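Local atomic coordinates of PtLCIB4 H88A mutant (Phaeodactylum tricornutum, PDB entry 5B5Z), a protein that probably acts as a zinc-dependent beta-class carbonic anhydrase of the LCIB family, interconverting carbon dioxide and bicarbonate, and is represented here by an engineered mutant. Residues 137-140 with 141-144; 183-186 with 187-190; 190-193 with 194-197; 211-214 with 215-219. All coordinates share one frame; numbering follows the deposited sequence.

In the fold
Interaction 1 contributes C139, one of three protein ligands of the zinc ion and the N-cap of helix 140-154. Interaction 2 lies on the next helix, 183-192, its centre about 12 Å from that of interaction 1, and the two meet through a probable hydrogen bond from S141 OG to Q185 OE1 (2.7 Å). D190 passes from interaction 2 into interaction 3, where the chain turns from helix 183-192 into helix 196-201. Y195 then reaches interaction 4 on helix 205-228 through probable hydrogen bonds to D215 and K219. Interaction 4 returns to interaction 1 where A142 CB packs on V213 CG2 at 3.9 Å. The side chains of Q185 and V213 each lie about 8 Å from the zinc.

Interaction 1: 137-140 with 141-144; sequences ACCG and SAVA. With ZN (zinc ion), chain C.
A chi1 of 178° sets SG of C139 opposite its own backbone N, beside the carbonyl carbon, and this puts the sulfur in front of the first turn of the helix. There SG does two things at once: it binds the zinc ion at 2.3 Å and accepts a nearly straight hydrogen bond from A142 N (3.5 Å, N-H...S 166°). C139 is thus the N-cap of helix 140-154, and the capping bond probably helps to hold the sulfur in place for the metal. The C138-C139 peptide bond is cis. C139 O opens the regular helical bonding by accepting from V143 N at 3.0 Å, and G140 O likewise accepts from A144 N. V143 leans back over this start, with CG2 3.3 Å from C139 O and its CB touching CB of A137 at 4.1 Å. On the other flank, A142 CB rests on C139 CB at 4.0 Å. A water bound to the zinc at 1.9 Å also receives a weak bond from G140 N. C59 and H115 complete the protein ligands of the metal, H115 coming from strand 107-117, while A142 and V143 pack against L209 of helix 205-228 and S141 touches V188 of helix 183-192.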
ATOM      1  N   ALA A 137      -4.298  12.571 -14.777  1.00 22.80           N
ATOM      2  CA  ALA A 137      -3.418  13.236 -13.826  1.00 19.41           C
ATOM      3  C   ALA A 137      -2.474  12.273 -13.117  1.00 17.39           C
ATOM      4  O   ALA A 137      -2.804  11.112 -12.875  1.00 21.65           O
ATOM      5  CB  ALA A 137      -4.242  13.994 -12.807  1.00 22.10           C
ATOM      6  N   CYS A 138      -1.297  12.783 -12.772  1.00 17.23           N
ATOM      7  CA  CYS A 138      -0.298  12.036 -12.012  1.00 16.35           C
ATOM      8  C   CYS A 138       0.554  13.057 -11.264  1.00 16.80           C
ATOM      9  O   CYS A 138       1.360  13.742 -11.887  1.00 16.25           O
ATOM     10  CB  CYS A 138       0.560  11.186 -12.957  1.00 17.74           C
ATOM     11  SG  CYS A 138       1.759  10.099 -12.173  1.00 19.55           S
ATOM     12  N   CYS A 139       0.415  13.210  -9.950  1.00 15.30           N
ATOM     13  CA  CYS A 139      -0.412  12.435  -9.038  1.00 16.61           C
ATOM     14  C   CYS A 139      -1.902  12.830  -9.046  1.00 15.45           C
ATOM     15  O   CYS A 139      -2.229  13.944  -8.709  1.00 15.19           O
ATOM     16  CB  CYS A 139       0.191  12.635  -7.647  1.00 14.05           C
ATOM     17  SG  CYS A 139      -0.719  11.792  -6.294  1.00 56.68           S
ATOM     18  N   GLY A 140      -2.798  11.907  -9.389  1.00 14.99           N
ATOM     19  CA  GLY A 140      -4.223  12.201  -9.419  1.00 16.23           C
ATOM     20  C   GLY A 140      -4.788  12.760  -8.123  1.00 15.69           C
ATOM     21  O   GLY A 140      -5.525  13.755  -8.112  1.00 15.81           O
ATOM     22  N   SER A 141      -4.449  12.112  -7.015  1.00 14.72           N
ATOM     23  CA  SER A 141      -4.899  12.545  -5.709  1.00 14.44           C
ATOM     24  C   SER A 141      -4.442  13.961  -5.374  1.00 14.26           C
ATOM     25  O   SER A 141      -5.239  14.784  -4.939  1.00 15.96           O
ATOM     26  CB  SER A 141      -4.408  11.566  -4.626  1.00 14.55           C
ATOM     27  OG  SER A 141      -4.582  12.118  -3.328  1.00 17.26           O
ATOM     28  N   ALA A 142      -3.155  14.233  -5.555  1.00 16.07           N
ATOM     29  CA  ALA A 142      -2.626  15.555  -5.227  1.00 15.23           C
ATOM     30  C   ALA A 142      -3.247  16.637  -6.123  1.00 15.91           C
ATOM     31  O   ALA A 142      -3.548  17.736  -5.658  1.00 17.53           O
ATOM     32  CB  ALA A 142      -1.119  15.574  -5.349  1.00 14.01           C
ATOM     33  N   VAL A 143      -3.428  16.327  -7.400  1.00 14.74           N
ATOM     34  CA  VAL A 143      -3.962  17.316  -8.338  1.00 14.97           C
ATOM     35  C   VAL A 143      -5.402  17.675  -7.981  1.00 16.85           C
ATOM     36  O   VAL A 143      -5.764  18.858  -7.972  1.00 17.78           O
ATOM     37  CB  VAL A 143      -3.879  16.815  -9.797  1.00 15.24           C
ATOM     38  CG1 VAL A 143      -4.721  17.694 -10.721  1.00 19.91           C
ATOM     39  CG2 VAL A 143      -2.425  16.798 -10.270  1.00 15.34           C
ATOM     40  N   ALA A 144      -6.210  16.666  -7.653  1.00 17.18           N
ATOM     41  CA  ALA A 144      -7.582  16.899  -7.211  1.00 18.30           C
ATOM     42  C   ALA A 144      -7.627  17.725  -5.923  1.00 20.14           C
ATOM     43  O   ALA A 144      -8.445  18.647  -5.783  1.00 20.82           O
ATOM     44  CB  ALA A 144      -8.308  15.559  -7.010  1.00 20.43           C
TER
HETATM   45 ZN    ZN C 500      -0.453   9.558  -6.786  1.00 11.81          ZN
HETATM   46  O   HOH W   1      -1.490   9.213  -8.362  1.00 16.17           O

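Interaction 2: 183-186 with 187-190; sequences AQQG and YVRD
R189 folds back over the preceding turn, laying one face of its guanidinium above G186, with NH2 3.5 Å from G186 CA and NH1 3.6 Å from Q185 CG. A bend at chi3 (-58°) returns the chain in this way, and the amide of Q185 stands at 67° to the guanidinium plane. One water joins the two polar ends: it lies in the guanidinium plane, accepts from R189 NH1 at 3.2 Å and takes a weak bond from Q185 NE2. The other end of that amide, OE1, is hydrogen-bonded to S141 OG of helix 140-154, so the Q185 side chain ties two helices together. These residues form the opening turns of helix 183-192, and its i to i+4 bonds satisfy four carbonyls in succession: A183 O by Y187 N, Q184 O by V188 N, Q185 O by R189 N and G186 O by D190 N, the last at 2.9 Å. The D190 carboxylate also lies close to G186 O, but there acceptor meets acceptor and no bond forms; its strongest partner is R193. Q184 OE1 receives L84 N. The Y187 ring passes A183 O obliquely, CD2 at 3.3 Å, and brings CE2 to A183 CB at 4.3 Å; across the dimer interface, A183 and Y187 pack on Y187 and A183 of the second subunit.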
ATOM      1  N   ALA A 183     -12.044   9.025   3.429  1.00 19.03           N
ATOM      2  CA  ALA A 183     -11.322   9.798   4.435  1.00 20.29           C
ATOM      3  C   ALA A 183      -9.901  10.189   4.018  1.00 18.40           C
ATOM      4  O   ALA A 183      -9.432  11.279   4.362  1.00 20.57           O
ATOM      5  CB  ALA A 183     -11.285   9.037   5.750  1.00 24.23           C
ATOM      6  N   GLN A 184      -9.204   9.320   3.289  1.00 18.48           N
ATOM      7  CA  GLN A 184      -7.846   9.658   2.868  1.00 20.53           C
ATOM      8  C   GLN A 184      -7.770  10.912   2.012  1.00 18.65           C
ATOM      9  O   GLN A 184      -6.913  11.771   2.222  1.00 21.11           O
ATOM     10  CB  GLN A 184      -7.209   8.484   2.111  1.00 23.50           C
ATOM     11  CG  GLN A 184      -6.209   7.765   2.980  1.00 20.27           C
ATOM     12  CD  GLN A 184      -5.536   6.567   2.343  1.00 14.36           C
ATOM     13  OE1 GLN A 184      -5.231   6.537   1.151  1.00 14.30           O
ATOM     14  NE2 GLN A 184      -5.279   5.566   3.167  1.00 16.64           N
ATOM     15  N   GLN A 185      -8.659  11.036   1.034  1.00 17.80           N
ATOM     16  CA  GLN A 185      -8.575  12.186   0.160  1.00 17.82           C
ATOM     17  C   GLN A 185      -8.882  13.458   0.957  1.00 15.80           C
ATOM     18  O   GLN A 185      -8.347  14.506   0.663  1.00 18.06           O
ATOM     19  CB  GLN A 185      -9.515  12.051  -1.035  1.00 17.45           C
ATOM     20  CG  GLN A 185      -9.386  13.178  -2.059  1.00 17.30           C
ATOM     21  CD  GLN A 185      -8.015  13.255  -2.717  1.00 18.23           C
ATOM     22  OE1 GLN A 185      -7.186  12.346  -2.580  1.00 19.24           O
ATOM     23  NE2 GLN A 185      -7.771  14.343  -3.433  1.00 17.84           N
ATOM     24  N   GLY A 186      -9.737  13.342   1.965  1.00 19.41           N
ATOM     25  CA  GLY A 186     -10.037  14.467   2.832  1.00 20.00           C
ATOM     26  C   GLY A 186      -8.793  14.878   3.601  1.00 17.49           C
ATOM     27  O   GLY A 186      -8.524  16.067   3.774  1.00 19.63           O
ATOM     28  N   TYR A 187      -8.027  13.887   4.048  1.00 20.49           N
ATOM     29  CA  TYR A 187      -6.770  14.163   4.734  1.00 20.25           C
ATOM     30  C   TYR A 187      -5.764  14.829   3.788  1.00 18.75           C
ATOM     31  O   TYR A 187      -5.008  15.710   4.197  1.00 20.04           O
ATOM     32  CB  TYR A 187      -6.175  12.875   5.320  1.00 21.23           C
ATOM     33  CG  TYR A 187      -6.897  12.321   6.538  1.00 27.22           C
ATOM     34  CD1 TYR A 187      -7.340  13.161   7.557  1.00 34.01           C
ATOM     35  CD2 TYR A 187      -7.139  10.954   6.665  1.00 30.15           C
ATOM     36  CE1 TYR A 187      -7.998  12.651   8.671  1.00 36.34           C
ATOM     37  CE2 TYR A 187      -7.801  10.436   7.769  1.00 30.72           C
ATOM     38  CZ  TYR A 187      -8.224  11.288   8.767  1.00 33.86           C
ATOM     39  OH  TYR A 187      -8.879  10.777   9.862  1.00 40.98           O
ATOM     40  N   VAL A 188      -5.732  14.403   2.527  1.00 17.51           N
ATOM     41  CA  VAL A 188      -4.811  15.020   1.568  1.00 16.57           C
ATOM     42  C   VAL A 188      -5.162  16.497   1.374  1.00 17.28           C
ATOM     43  O   VAL A 188      -4.277  17.363   1.362  1.00 18.72           O
ATOM     44  CB  VAL A 188      -4.827  14.288   0.203  1.00 16.84           C
ATOM     45  CG1 VAL A 188      -3.983  15.034  -0.836  1.00 15.48           C
ATOM     46  CG2 VAL A 188      -4.369  12.837   0.378  1.00 16.53           C
ATOM     47  N   ARG A 189      -6.454  16.790   1.244  1.00 18.97           N
ATOM     48  CA  ARG A 189      -6.895  18.178   1.131  1.00 19.83           C
ATOM     49  C   ARG A 189      -6.489  18.951   2.384  1.00 19.35           C
ATOM     50  O   ARG A 189      -6.015  20.086   2.285  1.00 20.86           O
ATOM     51  CB  ARG A 189      -8.415  18.283   0.922  1.00 16.97           C
ATOM     52  CG  ARG A 189      -8.881  17.972  -0.486  1.00 19.56           C
ATOM     53  CD  ARG A 189     -10.375  18.328  -0.673  1.00 22.62           C
ATOM     54  NE  ARG A 189     -11.234  17.615   0.271  1.00 21.70           N
ATOM     55  CZ  ARG A 189     -11.811  16.438   0.029  1.00 19.31           C
ATOM     56  NH1 ARG A 189     -11.618  15.824  -1.126  1.00 20.59           N
ATOM     57  NH2 ARG A 189     -12.572  15.866   0.953  1.00 21.75           N
ATOM     58  N   ASP A 190      -6.662  18.329   3.546  1.00 17.88           N
ATOM     59  CA  ASP A 190      -6.307  18.974   4.820  1.00 20.09           C
ATOM     60  C   ASP A 190      -4.833  19.343   4.875  1.00 23.14           C
ATOM     61  O   ASP A 190      -4.480  20.467   5.227  1.00 24.62           O
ATOM     62  CB  ASP A 190      -6.622  18.075   6.011  1.00 20.73           C
ATOM     63  CG  ASP A 190      -8.110  17.951   6.287  1.00 28.82           C
ATOM     64  OD1 ASP A 190      -8.891  18.813   5.823  1.00 29.80           O
ATOM     65  OD2 ASP A 190      -8.489  16.989   6.993  1.00 29.47           O
TER
HETATM   66  O   HOH W   2     -10.218  16.586  -3.854  1.00 19.64           O

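Interaction 3: 190-193 with 194-197; sequences DMLR and PYAA
The ring of Y195 turns its edge to the end of the preceding helix, with CE1 3.5 Å from M191 O and both M191 O and L192 O near the ring plane. This is the closely packed side of the contact. A chi1 of -58° places the ring beside the backbone N of Y195, so it swings back along the chain, and its CD1 meets L192 CD1 at 4.2 Å, the two side chains crossing at about a right angle. L192 is buried here between L209 of helix 205-228 and A145 of helix 140-154, while the hydroxyl of Y195 is probably hydrogen-bonded to D215 and K219. P194 has no N-H to give, and its CD fills the place of one, lying 3.4 Å from M191 O and 3.5 Å from D190 O.

The opposite character belongs to D190, R193 and P194, which are exposed. R193 extends along the helix surface, bends at chi3 and meets D190 in a salt bridge, NH1 to OD1 2.9 Å. The bond is straight (165°), and OD1 lies close to the guanidinium plane but is approached on its anti side.

Between these sides the backbone bonds shorten their step: Y195 N donates to L192 O at 2.9 Å and A196 N to R193 O at 3.1 Å, both from above the carbonyl plane. Such i to i+3 bonds mark a 3-10 turn with proline inside it, joining helix 183-192 to helix 196-201, for which Y195 stands at the N-cap position.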
ATOM      1  N   ASP A 190      -6.662  18.329   3.546  1.00 17.88           N
ATOM      2  CA  ASP A 190      -6.307  18.974   4.820  1.00 20.09           C
ATOM      3  C   ASP A 190      -4.833  19.343   4.875  1.00 23.14           C
ATOM      4  O   ASP A 190      -4.480  20.467   5.227  1.00 24.62           O
ATOM      5  CB  ASP A 190      -6.622  18.075   6.011  1.00 20.73           C
ATOM      6  CG  ASP A 190      -8.110  17.951   6.287  1.00 28.82           C
ATOM      7  OD1 ASP A 190      -8.891  18.813   5.823  1.00 29.80           O
ATOM      8  OD2 ASP A 190      -8.489  16.989   6.993  1.00 29.47           O
ATOM      9  N   MET A 191      -3.968  18.398   4.528  1.00 20.40           N
ATOM     10  CA  MET A 191      -2.546  18.665   4.643  1.00 18.43           C
ATOM     11  C   MET A 191      -2.004  19.597   3.546  1.00 21.25           C
ATOM     12  O   MET A 191      -0.944  20.211   3.715  1.00 23.30           O
ATOM     13  CB  MET A 191      -1.786  17.338   4.694  1.00 20.56           C
ATOM     14  CG  MET A 191      -1.953  16.702   6.074  1.00 23.42           C
ATOM     15  SD  MET A 191      -1.073  15.167   6.358  1.00 29.17           S
ATOM     16  CE  MET A 191      -2.289  13.951   5.833  1.00 28.09           C
ATOM     17  N   LEU A 192      -2.754  19.751   2.457  1.00 18.22           N
ATOM     18  CA  LEU A 192      -2.357  20.637   1.366  1.00 17.99           C
ATOM     19  C   LEU A 192      -2.899  22.053   1.546  1.00 22.85           C
ATOM     20  O   LEU A 192      -2.436  22.993   0.896  1.00 22.85           O
ATOM     21  CB  LEU A 192      -2.838  20.062   0.034  1.00 22.18           C
ATOM     22  CG  LEU A 192      -1.931  20.161  -1.186  1.00 29.59           C
ATOM     23  CD1 LEU A 192      -0.456  20.021  -0.804  1.00 25.25           C
ATOM     24  CD2 LEU A 192      -2.327  19.058  -2.165  1.00 24.60           C
ATOM     25  N   ARG A 193      -3.889  22.193   2.419  1.00 21.26           N
ATOM     26  CA  ARG A 193      -4.522  23.497   2.638  1.00 25.29           C
ATOM     27  C   ARG A 193      -3.526  24.603   3.027  1.00 24.27           C
ATOM     28  O   ARG A 193      -3.651  25.723   2.535  1.00 27.75           O
ATOM     29  CB  ARG A 193      -5.634  23.373   3.688  1.00 27.23           C
ATOM     30  CG  ARG A 193      -6.575  24.575   3.724  1.00 30.37           C
ATOM     31  CD  ARG A 193      -7.923  24.240   4.366  1.00 35.29           C
ATOM     32  NE  ARG A 193      -8.709  23.300   3.564  1.00 38.36           N
ATOM     33  CZ  ARG A 193      -9.026  22.067   3.960  1.00 34.71           C
ATOM     34  NH1 ARG A 193      -8.635  21.632   5.151  1.00 31.13           N
ATOM     35  NH2 ARG A 193      -9.740  21.273   3.170  1.00 33.03           N
ATOM     36  N   PRO A 194      -2.517  24.300   3.878  1.00 24.99           N
ATOM     37  CA  PRO A 194      -1.543  25.366   4.170  1.00 24.38           C
ATOM     38  C   PRO A 194      -0.771  25.881   2.955  1.00 26.03           C
ATOM     39  O   PRO A 194      -0.211  26.983   3.006  1.00 28.44           O
ATOM     40  CB  PRO A 194      -0.583  24.692   5.157  1.00 25.76           C
ATOM     41  CG  PRO A 194      -1.398  23.688   5.835  1.00 27.08           C
ATOM     42  CD  PRO A 194      -2.342  23.155   4.792  1.00 23.72           C
ATOM     43  N   TYR A 195      -0.740  25.096   1.880  1.00 21.58           N
ATOM     44  CA  TYR A 195       0.021  25.443   0.685  1.00 21.55           C
ATOM     45  C   TYR A 195      -0.828  26.091  -0.406  1.00 22.12           C
ATOM     46  O   TYR A 195      -0.381  26.238  -1.542  1.00 23.68           O
ATOM     47  CB  TYR A 195       0.708  24.189   0.126  1.00 21.61           C
ATOM     48  CG  TYR A 195       1.614  23.531   1.127  1.00 19.85           C
ATOM     49  CD1 TYR A 195       1.120  22.617   2.051  1.00 20.41           C
ATOM     50  CD2 TYR A 195       2.963  23.849   1.173  1.00 21.89           C
ATOM     51  CE1 TYR A 195       1.943  22.030   2.987  1.00 21.73           C
ATOM     52  CE2 TYR A 195       3.802  23.266   2.107  1.00 20.05           C
ATOM     53  CZ  TYR A 195       3.287  22.359   3.009  1.00 21.10           C
ATOM     54  OH  TYR A 195       4.109  21.777   3.941  1.00 23.01           O
ATOM     55  N   ALA A 196      -2.052  26.485  -0.069  1.00 25.85           N
ATOM     56  CA  ALA A 196      -2.978  26.989  -1.085  1.00 25.80           C
ATOM     57  C   ALA A 196      -2.473  28.258  -1.790  1.00 22.50           C
ATOM     58  O   ALA A 196      -2.587  28.377  -3.008  1.00 22.47           O
ATOM     59  CB  ALA A 196      -4.345  27.240  -0.471  1.00 28.85           C
ATOM     60  N   ALA A 197      -1.919  29.199  -1.031  1.00 26.79           N
ATOM     61  CA  ALA A 197      -1.369  30.419  -1.629  1.00 28.65           C
ATOM     62  C   ALA A 197      -0.224  30.087  -2.585  1.00 26.54           C
ATOM     63  O   ALA A 197      -0.198  30.561  -3.722  1.00 28.53           O
ATOM     64  CB  ALA A 197      -0.896  31.383  -0.541  1.00 31.52           C
TER

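Interaction 4: 211-214 with 215-219; sequences VSVY and DAQQK
Two turns of the long helix 205-228 meet here, with Y214 and Q218 touching one turn apart (i to i+4) on the side facing the central sheet. Q218 CB sits over one face of the Y214 ring, 4.3 Å from its centroid and 26° off the normal, a CH-pi contact. The ring comes to lie there because chi1 of Y214 (164°) carries it forward beside the carbonyl carbon. CG of Q218 lies 3.9 Å from OH of Y214, and the amide bends away at chi2, its plane 46° from the ring.

On another flank, Q217 runs extended beyond CG, which rests 3.3 Å from V213 O, and its NE2 passes V213 CG1 at 3.8 Å. That amide nitrogen is hydrogen-bonded to G113 O of strand 107-117, which ties the buried glutamine to the sheet. V213 also packs against A142 of helix 140-154.

D215 looks the other way. Its carboxylate forms a salt bridge with the lysine one turn on, K219 NZ to D215 OD2 3.4 Å, with Y195 as a probable further partner. A water donates to V211 O at 3.3 Å and, weakly, to D215 OD1, so V211 O has a second partner besides D215 N. The remaining i to i+4 bonds are regular, Q218 N giving the shortest, 2.8 Å to Y214 O.

Y214 also packs on I244 and R259 of neighbouring strands. The whole is a largely buried helix packed on the mixed beta-sheet, as in alpha/beta folds.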
ATOM      1  N   VAL A 211       6.384  19.314  -4.872  1.00 14.09           N
ATOM      2  CA  VAL A 211       7.275  19.834  -3.854  1.00 14.29           C
ATOM      3  C   VAL A 211       6.492  20.176  -2.592  1.00 15.57           C
ATOM      4  O   VAL A 211       6.922  19.858  -1.488  1.00 17.01           O
ATOM      5  CB  VAL A 211       8.047  21.064  -4.357  1.00 17.45           C
ATOM      6  CG1 VAL A 211       8.915  21.616  -3.250  1.00 22.28           C
ATOM      7  CG2 VAL A 211       8.898  20.689  -5.541  1.00 17.65           C
ATOM      8  N   SER A 212       5.324  20.801  -2.750  1.00 14.18           N
ATOM      9  CA  SER A 212       4.450  21.072  -1.614  1.00 16.04           C
ATOM     10  C   SER A 212       3.990  19.784  -0.927  1.00 14.41           C
ATOM     11  O   SER A 212       3.941  19.702   0.288  1.00 15.95           O
ATOM     12  CB  SER A 212       3.225  21.881  -2.060  1.00 16.49           C
ATOM     13  OG  SER A 212       3.625  23.117  -2.628  1.00 20.92           O
ATOM     14  N   VAL A 213       3.642  18.776  -1.716  1.00 14.60           N
ATOM     15  CA  VAL A 213       3.237  17.501  -1.132  1.00 14.52           C
ATOM     16  C   VAL A 213       4.377  16.881  -0.339  1.00 13.29           C
ATOM     17  O   VAL A 213       4.167  16.387   0.772  1.00 14.41           O
ATOM     18  CB  VAL A 213       2.756  16.532  -2.219  1.00 12.83           C
ATOM     19  CG1 VAL A 213       2.444  15.154  -1.614  1.00 14.11           C
ATOM     20  CG2 VAL A 213       1.495  17.108  -2.886  1.00 14.61           C
ATOM     21  N   TYR A 214       5.581  16.914  -0.904  1.00 14.65           N
ATOM     22  CA  TYR A 214       6.720  16.365  -0.184  1.00 13.38           C
ATOM     23  C   TYR A 214       6.920  17.114   1.138  1.00 14.71           C
ATOM     24  O   TYR A 214       7.187  16.502   2.167  1.00 14.88           O
ATOM     25  CB  TYR A 214       8.011  16.424  -1.015  1.00 14.21           C
ATOM     26  CG  TYR A 214       9.206  16.225  -0.112  1.00 14.60           C
ATOM     27  CD1 TYR A 214       9.533  14.961   0.339  1.00 18.43           C
ATOM     28  CD2 TYR A 214       9.938  17.307   0.368  1.00 19.10           C
ATOM     29  CE1 TYR A 214      10.562  14.766   1.202  1.00 18.37           C
ATOM     30  CE2 TYR A 214      10.981  17.114   1.249  1.00 18.58           C
ATOM     31  CZ  TYR A 214      11.281  15.837   1.655  1.00 19.70           C
ATOM     32  OH  TYR A 214      12.317  15.606   2.531  1.00 33.06           O
ATOM     33  N   ASP A 215       6.818  18.442   1.105  1.00 14.54           N
ATOM     34  CA  ASP A 215       6.997  19.221   2.335  1.00 15.22           C
ATOM     35  C   ASP A 215       5.998  18.816   3.402  1.00 16.21           C
ATOM     36  O   ASP A 215       6.354  18.693   4.583  1.00 18.29           O
ATOM     37  CB  ASP A 215       6.877  20.725   2.081  1.00 18.41           C
ATOM     38  CG  ASP A 215       7.314  21.548   3.294  1.00 27.75           C
ATOM     39  OD1 ASP A 215       8.523  21.518   3.622  1.00 28.21           O
ATOM     40  OD2 ASP A 215       6.461  22.215   3.926  1.00 30.97           O
ATOM     41  N   ALA A 216       4.745  18.609   2.989  1.00 14.07           N
ATOM     42  CA  ALA A 216       3.716  18.185   3.922  1.00 14.86           C
ATOM     43  C   ALA A 216       4.002  16.782   4.461  1.00 15.68           C
ATOM     44  O   ALA A 216       3.807  16.502   5.637  1.00 16.97           O
ATOM     45  CB  ALA A 216       2.346  18.243   3.245  1.00 14.51           C
ATOM     46  N   GLN A 217       4.481  15.903   3.586  1.00 14.41           N
ATOM     47  CA  GLN A 217       4.838  14.547   3.970  1.00 15.06           C
ATOM     48  C   GLN A 217       5.983  14.547   4.963  1.00 13.60           C
ATOM     49  O   GLN A 217       5.968  13.794   5.933  1.00 15.49           O
ATOM     50  CB  GLN A 217       5.265  13.722   2.755  1.00 14.51           C
ATOM     51  CG  GLN A 217       4.152  13.235   1.857  1.00 16.00           C
ATOM     52  CD  GLN A 217       4.670  12.271   0.796  1.00 16.01           C
ATOM     53  OE1 GLN A 217       5.823  11.822   0.848  1.00 16.83           O
ATOM     54  NE2 GLN A 217       3.817  11.941  -0.165  1.00 15.05           N
ATOM     55  N   GLN A 218       6.980  15.382   4.706  1.00 14.59           N
ATOM     56  CA  GLN A 218       8.179  15.353   5.526  1.00 14.67           C
ATOM     57  C   GLN A 218       7.818  15.716   6.970  1.00 15.14           C
ATOM     58  O   GLN A 218       8.329  15.117   7.921  1.00 17.21           O
ATOM     59  CB  GLN A 218       9.249  16.295   4.947  1.00 17.35           C
ATOM     60  CG  GLN A 218      10.482  16.456   5.834  1.00 21.25           C
ATOM     61  CD  GLN A 218      10.318  17.602   6.817  1.00 21.08           C
ATOM     62  OE1 GLN A 218       9.935  18.701   6.436  1.00 33.70           O
ATOM     63  NE2 GLN A 218      10.585  17.338   8.087  1.00 35.70           N
ATOM     64  N   LYS A 219       6.915  16.676   7.130  1.00 16.29           N
ATOM     65  CA  LYS A 219       6.461  17.053   8.469  1.00 18.39           C
ATOM     66  C   LYS A 219       5.735  15.912   9.183  1.00 16.81           C
ATOM     67  O   LYS A 219       5.947  15.677  10.380  1.00 17.78           O
ATOM     68  CB  LYS A 219       5.539  18.280   8.386  1.00 17.98           C
ATOM     69  CG  LYS A 219       6.230  19.538   7.921  1.00 24.19           C
ATOM     70  CD  LYS A 219       5.265  20.727   7.924  1.00 27.92           C
ATOM     71  CE  LYS A 219       5.777  21.882   7.091  1.00 33.92           C
ATOM     72  NZ  LYS A 219       4.655  22.813   6.755  1.00 36.04           N
TER
HETATM   73  O   HOH W   3       9.396  20.915   0.365  1.00 32.78           O